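Local coordinates for hdh assembly factor Kustc1130 (Kuenenia stuttgartiensis, PDB 6HIF), which probably serves as an assembly factor for the hydrazine dehydrogenase (HDH) complex, associating with chains of another, heme-bearing protein, at residues 26-31 with 91-96; 38-43 with 103-108. All blocks are in the same frame, centred on the assembly; numbering follows the deposited sequence.

Interaction 1. Residues 26-31 with 91-96; sequences YDVKPA and LEEGNI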
loop_
_atom_site.group_PDB
_atom_site.type_symbol
_atom_site.label_atom_id
_atom_site.label_comp_id
_atom_site.label_asym_id
_atom_site.label_seq_id
_atom_site.Cartn_x
_atom_site.Cartn_y
_atom_site.Cartn_z
ATOM N N TYR Y 26 8.524 27.778 54.862
ATOM C CA TYR Y 26 7.391 28.739 54.922
ATOM C C TYR Y 26 7.924 30.169 54.836
ATOM O O TYR Y 26 8.887 30.517 55.517
ATOM C CB TYR Y 26 6.568 28.514 56.192
ATOM C CG TYR Y 26 5.411 29.462 56.384
ATOM C CD1 TYR Y 26 4.195 29.250 55.752
ATOM C CD2 TYR Y 26 5.525 30.571 57.208
ATOM C CE1 TYR Y 26 3.126 30.113 55.928
ATOM C CE2 TYR Y 26 4.464 31.442 57.398
ATOM C CZ TYR Y 26 3.260 31.212 56.757
ATOM O OH TYR Y 26 2.205 32.060 56.937
ATOM N N ASP Y 27 7.278 30.982 53.990
ATOM C CA ASP Y 27 7.632 32.379 53.801
ATOM C C ASP Y 27 6.580 33.264 54.461
ATOM O O ASP Y 27 5.406 33.208 54.098
ATOM C CB ASP Y 27 7.763 32.728 52.317
ATOM C CG ASP Y 27 9.067 32.255 51.707
ATOM O OD1 ASP Y 27 10.129 32.659 52.216
ATOM O OD2 ASP Y 27 9.010 31.481 50.733
ATOM N N VAL Y 28 7.021 34.067 55.437
ATOM C CA VAL Y 28 6.171 35.068 56.059
ATOM C C VAL Y 28 6.075 36.243 55.090
ATOM O O VAL Y 28 7.069 36.921 54.837
ATOM C CB VAL Y 28 6.705 35.504 57.442
ATOM C CG1 VAL Y 28 5.894 36.642 58.042
ATOM C CG2 VAL Y 28 6.785 34.342 58.422
ATOM N N LYS Y 29 4.878 36.444 54.527
ATOM C CA LYS Y 29 4.655 37.506 53.561
ATOM C C LYS Y 29 4.728 38.854 54.277
ATOM O O LYS Y 29 3.956 39.121 55.198
ATOM C CB LYS Y 29 3.322 37.310 52.831
ATOM C CG LYS Y 29 3.155 38.144 51.567
ATOM C CD LYS Y 29 1.720 38.266 51.096
ATOM C CE LYS Y 29 1.556 39.256 49.961
ATOM N NZ LYS Y 29 0.133 39.438 49.590
ATOM N N PRO Y 30 5.671 39.740 53.883
ATOM C CA PRO Y 30 5.855 41.022 54.564
ATOM C C PRO Y 30 4.676 41.951 54.300
ATOM O O PRO Y 30 4.002 41.823 53.280
ATOM C CB PRO Y 30 7.148 41.586 53.953
ATOM C CG PRO Y 30 7.247 40.919 52.597
ATOM C CD PRO Y 30 6.604 39.556 52.759
ATOM N N ALA Y 31 4.432 42.865 55.247
ATOM C CA ALA Y 31 3.396 43.876 55.110
ATOM C C ALA Y 31 3.911 45.007 54.223
ATOM O O ALA Y 31 5.109 45.287 54.213
ATOM C CB ALA Y 31 2.985 44.380 56.472
ATOM N N LEU Y 91 1.167 45.997 62.220
ATOM C CA LEU Y 91 1.038 45.303 60.950
ATOM C C LEU Y 91 1.150 43.798 61.170
ATOM O O LEU Y 91 2.051 43.327 61.861
ATOM C CB LEU Y 91 2.129 45.795 59.993
ATOM C CG LEU Y 91 1.973 47.229 59.494
ATOM C CD1 LEU Y 91 3.218 47.674 58.740
ATOM C CD2 LEU Y 91 0.736 47.371 58.622
ATOM N N GLU Y 92 0.218 43.060 60.561
ATOM C CA GLU Y 92 0.209 41.606 60.579
ATOM C C GLU Y 92 0.913 41.097 59.325
ATOM O O GLU Y 92 1.450 41.882 58.548
ATOM C CB GLU Y 92 -1.233 41.092 60.617
ATOM C CG GLU Y 92 -2.007 41.517 61.851
ATOM C CD GLU Y 92 -1.574 40.804 63.120
ATOM O OE1 GLU Y 92 -1.111 41.490 64.050
ATOM O OE2 GLU Y 92 -1.700 39.564 63.173
ATOM N N GLU Y 93 0.888 39.776 59.130
ATOM C CA GLU Y 93 1.498 39.149 57.970
ATOM C C GLU Y 93 0.669 39.466 56.730
ATOM O O GLU Y 93 -0.545 39.276 56.723
ATOM C CB GLU Y 93 1.603 37.641 58.192
ATOM C CG GLU Y 93 2.243 36.901 57.031
ATOM C CD GLU Y 93 2.190 35.385 57.113
ATOM O OE1 GLU Y 93 2.574 34.735 56.121
ATOM O OE2 GLU Y 93 1.763 34.855 58.166
ATOM N N GLY Y 94 1.350 39.966 55.693
ATOM C CA GLY Y 94 0.760 40.207 54.385
ATOM C C GLY Y 94 -0.305 41.301 54.396
ATOM O O GLY Y 94 -1.242 41.254 53.604
ATOM N N ASN Y 95 -0.151 42.281 55.294
ATOM C CA ASN Y 95 -1.062 43.412 55.376
ATOM C C ASN Y 95 -0.668 44.452 54.332
ATOM O O ASN Y 95 0.511 44.621 54.033
ATOM C CB ASN Y 95 -1.064 44.043 56.771
ATOM C CG ASN Y 95 -1.918 43.303 57.779
ATOM O OD1 ASN Y 95 -2.321 42.165 57.549
ATOM N ND2 ASN Y 95 -2.199 43.940 58.904
ATOM N N ILE Y 96 -1.676 45.134 53.775
ATOM C CA ILE Y 96 -1.449 46.303 52.941
ATOM C C ILE Y 96 -2.246 47.458 53.538
ATOM O O ILE Y 96 -3.460 47.356 53.709
ATOM C CB ILE Y 96 -1.805 46.036 51.464
ATOM C CG1 ILE Y 96 -0.932 44.931 50.864
ATOM C CG2 ILE Y 96 -1.703 47.317 50.650
ATOM C CD1 ILE Y 96 -1.506 44.285 49.629
#
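Tyr-26 points its OH at the carboxylate of Glu-93, 2.8 Å from OE1, the ring and carboxylate planes standing perpendicular. This approach is weak as a hydrogen bond, and the hydroxyl has a stronger polar partner, a basic side chain of another protein's chain. Val-28 lays CG1 against Glu-93 CG at 3.8 Å. At Lys-29 the backbone N donates to Glu-93 OE1 (3.3 Å, 159° at the hydrogen), reaching its anti side 28° out of the carboxylate plane; Lys-29 O receives a weak bond from Gly-94 N at 2.8 Å, while Lys-29 CD rests 3.9 Å from Gly-94 CA. Gly-94 supplies the positive phi of a type II turn from Glu-92 to Asn-95. Ala-31, opening strand 31-39, closes the contact with CB 3.9 Å from Leu-91 CB and a CA-H...O approach of 3.2 Å from Ala-31 CA to Asn-95 O. Glu-93 reaches the N-terminal arm through a fully extended chain (chi1 -179°); an alanine here would probably leave Lys-29 N without its acceptor and deprive the basic side chain salt-bridged to OE2, on another protein's chain, of its mate. One carboxylate thus ties the arm to the turn and both to a partner protein.

Interaction 2. Residues 38-43 with 103-108; sequences IAIGTP and LGAKAR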
loop_
_atom_site.group_PDB
_atom_site.type_symbol
_atom_site.label_atom_id
_atom_site.label_comp_id
_atom_site.label_asym_id
_atom_site.label_seq_id
_atom_site.Cartn_x
_atom_site.Cartn_y
_atom_site.Cartn_z
ATOM N N ILE Y 38 1.036 65.002 53.275
ATOM C CA ILE Y 38 0.204 66.028 52.669
ATOM C C ILE Y 38 0.353 67.315 53.473
ATOM O O ILE Y 38 0.541 67.275 54.686
ATOM C CB ILE Y 38 -1.274 65.583 52.607
ATOM C CG1 ILE Y 38 -1.444 64.080 52.399
ATOM C CG2 ILE Y 38 -2.028 66.359 51.546
ATOM C CD1 ILE Y 38 -2.857 63.601 52.637
ATOM N N ALA Y 39 0.257 68.453 52.774
ATOM C CA ALA Y 39 0.093 69.758 53.397
ATOM C C ALA Y 39 -1.194 70.403 52.879
ATOM O O ALA Y 39 -1.192 71.020 51.814
ATOM C CB ALA Y 39 1.307 70.611 53.119
ATOM N N ILE Y 40 -2.278 70.250 53.655
ATOM C CA ILE Y 40 -3.646 70.605 53.284
ATOM C C ILE Y 40 -3.911 70.321 51.805
ATOM O O ILE Y 40 -4.293 71.217 51.053
ATOM C CB ILE Y 40 -4.044 72.043 53.693
ATOM C CG1 ILE Y 40 -2.974 73.083 53.341
ATOM C CG2 ILE Y 40 -4.443 72.096 55.164
ATOM C CD1 ILE Y 40 -3.521 74.447 52.983
ATOM N N GLY Y 41 -3.711 69.060 51.403
ATOM C CA GLY Y 41 -4.117 68.601 50.086
ATOM C C GLY Y 41 -2.936 68.324 49.161
ATOM O O GLY Y 41 -2.953 67.348 48.416
ATOM N N THR Y 42 -1.923 69.197 49.209
ATOM C CA THR Y 42 -0.805 69.115 48.281
ATOM C C THR Y 42 0.275 68.201 48.854
ATOM O O THR Y 42 0.515 68.214 50.060
ATOM C CB THR Y 42 -0.279 70.504 47.886
ATOM O OG1 THR Y 42 -0.156 71.291 49.068
ATOM C CG2 THR Y 42 -1.176 71.217 46.896
ATOM N N PRO Y 43 0.940 67.369 48.014
ATOM C CA PRO Y 43 2.024 66.501 48.481
ATOM C C PRO Y 43 3.261 67.285 48.912
ATOM O O PRO Y 43 3.630 68.267 48.273
ATOM C CB PRO Y 43 2.353 65.635 47.254
ATOM C CG PRO Y 43 1.881 66.445 46.072
ATOM C CD PRO Y 43 0.673 67.206 46.575
ATOM N N LEU Y 103 0.199 67.545 57.502
ATOM C CA LEU Y 103 1.086 68.259 58.407
ATOM C C LEU Y 103 0.654 69.717 58.528
ATOM O O LEU Y 103 1.353 70.522 59.138
ATOM C CB LEU Y 103 2.527 68.149 57.898
ATOM C CG LEU Y 103 3.285 66.893 58.326
ATOM C CD1 LEU Y 103 2.857 65.685 57.502
ATOM C CD2 LEU Y 103 4.787 67.109 58.207
ATOM N N GLY Y 104 -0.503 70.044 57.942
ATOM C CA GLY Y 104 -1.080 71.373 58.062
ATOM C C GLY Y 104 -0.528 72.341 57.019
ATOM O O GLY Y 104 0.313 71.969 56.201
ATOM N N ALA Y 105 -1.010 73.589 57.085
ATOM C CA ALA Y 105 -0.726 74.613 56.090
ATOM C C ALA Y 105 0.694 75.153 56.244
ATOM O O ALA Y 105 1.251 75.705 55.296
ATOM C CB ALA Y 105 -1.750 75.715 56.187
ATOM N N LYS Y 106 1.273 74.974 57.438
ATOM C CA LYS Y 106 2.607 75.472 57.742
ATOM C C LYS Y 106 3.658 74.630 57.022
ATOM O O LYS Y 106 4.813 75.036 56.930
ATOM C CB LYS Y 106 2.853 75.483 59.254
ATOM C CG LYS Y 106 2.075 76.526 60.051
ATOM C CD LYS Y 106 2.086 76.251 61.545
ATOM C CE LYS Y 106 1.202 77.177 62.354
ATOM N NZ LYS Y 106 1.801 78.525 62.490
ATOM N N ALA Y 107 3.243 73.466 56.503
ATOM C CA ALA Y 107 4.146 72.533 55.848
ATOM C C ALA Y 107 4.219 72.809 54.347
ATOM O O ALA Y 107 4.880 72.076 53.616
ATOM C CB ALA Y 107 3.700 71.119 56.125
ATOM N N ARG Y 108 3.537 73.872 53.900
ATOM C CA ARG Y 108 3.468 74.236 52.493
ATOM C C ARG Y 108 4.477 75.344 52.215
ATOM O O ARG Y 108 4.368 76.435 52.777
ATOM C CB ARG Y 108 2.046 74.693 52.161
ATOM C CG ARG Y 108 1.639 74.478 50.710
ATOM C CD ARG Y 108 0.196 74.884 50.506
ATOM N NE ARG Y 108 -0.266 74.670 49.141
ATOM C CZ ARG Y 108 -1.497 74.935 48.716
ATOM N NH1 ARG Y 108 -2.385 75.469 49.541
ATOM N NH2 ARG Y 108 -1.836 74.662 47.469
#
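Leu-103 N donates to Ile-38 O at 2.8 Å, nearly in line with the carbonyl (C=O...N 163°), and just beyond it the backbones stay close, with Ala-39 CA and Gly-104 CA 5.1 Å apart, before one chain folds into a type I' turn from Ala-39 to Thr-42 and the other into a 3-10 segment at 105-107. The turn makes a tight two-residue hairpin: Ala-39 and Thr-42 bond reciprocally through their backbones, and Ile-40 and Gly-41 occupy the corner with positive phi. Ala-39 fits its methyl against the 3-10 segment, CB lying 3.9 Å from Ala-107 CB and 3.5 Å from Gly-104 O. Ile-40, facing the same segment, sets CD1 at 3.9 Å from Ala-105 CB, and that methyl also approaches Arg-108 NH1. The arginine, extended from CG to NE, crosses both Ile-40 and Thr-42 at about a right angle. Thr-42 meets it with both branches: CG2 comes 3.6 Å from Arg-108 NH2, while OG1 is 3.4 Å from Arg-108 NE at an angle too poor for a hydrogen bond. With chi1 at 46°, OG1 is instead turned back to Ala-39 O, donating at 2.9 Å, so that this carbonyl oxygen is gripped by both the hydroxyl and the backbone N of Thr-42. Asp-102 straddles the junction, accepting from Gly-104 N in an Asx turn and, weakly, from Ile-40 N. Leu-103 packs on Val-77 of strand 71-79 and Ala-85 of strand 83-91, joining the end of the mixed sheet to the antiparallel one, while another protein's chain packs against Ile-38, Ala-105 and Arg-108.

How the interactions relate
Interactions 1 and 2 illustrate how a pair of parallel neighbours can be closed at both ends. Strands 31-39 and 96-102 run side by side; the 26-31/91-96 contact lies where they start and the 38-43/103-108 contact where they finish, so the segments alternate along the chain. Their centres are 31 Å apart, on opposite sides of the chain's centre, and their nearest atoms remain about 16 Å apart, so the link is through the strands. Polar bonding to the segment ahead of strand 31-39 dominates the first, apolar packing the second. Both also meet chains of other proteins, and a heme c lies about 11 Å from the Lys-29 side chain in interaction 1.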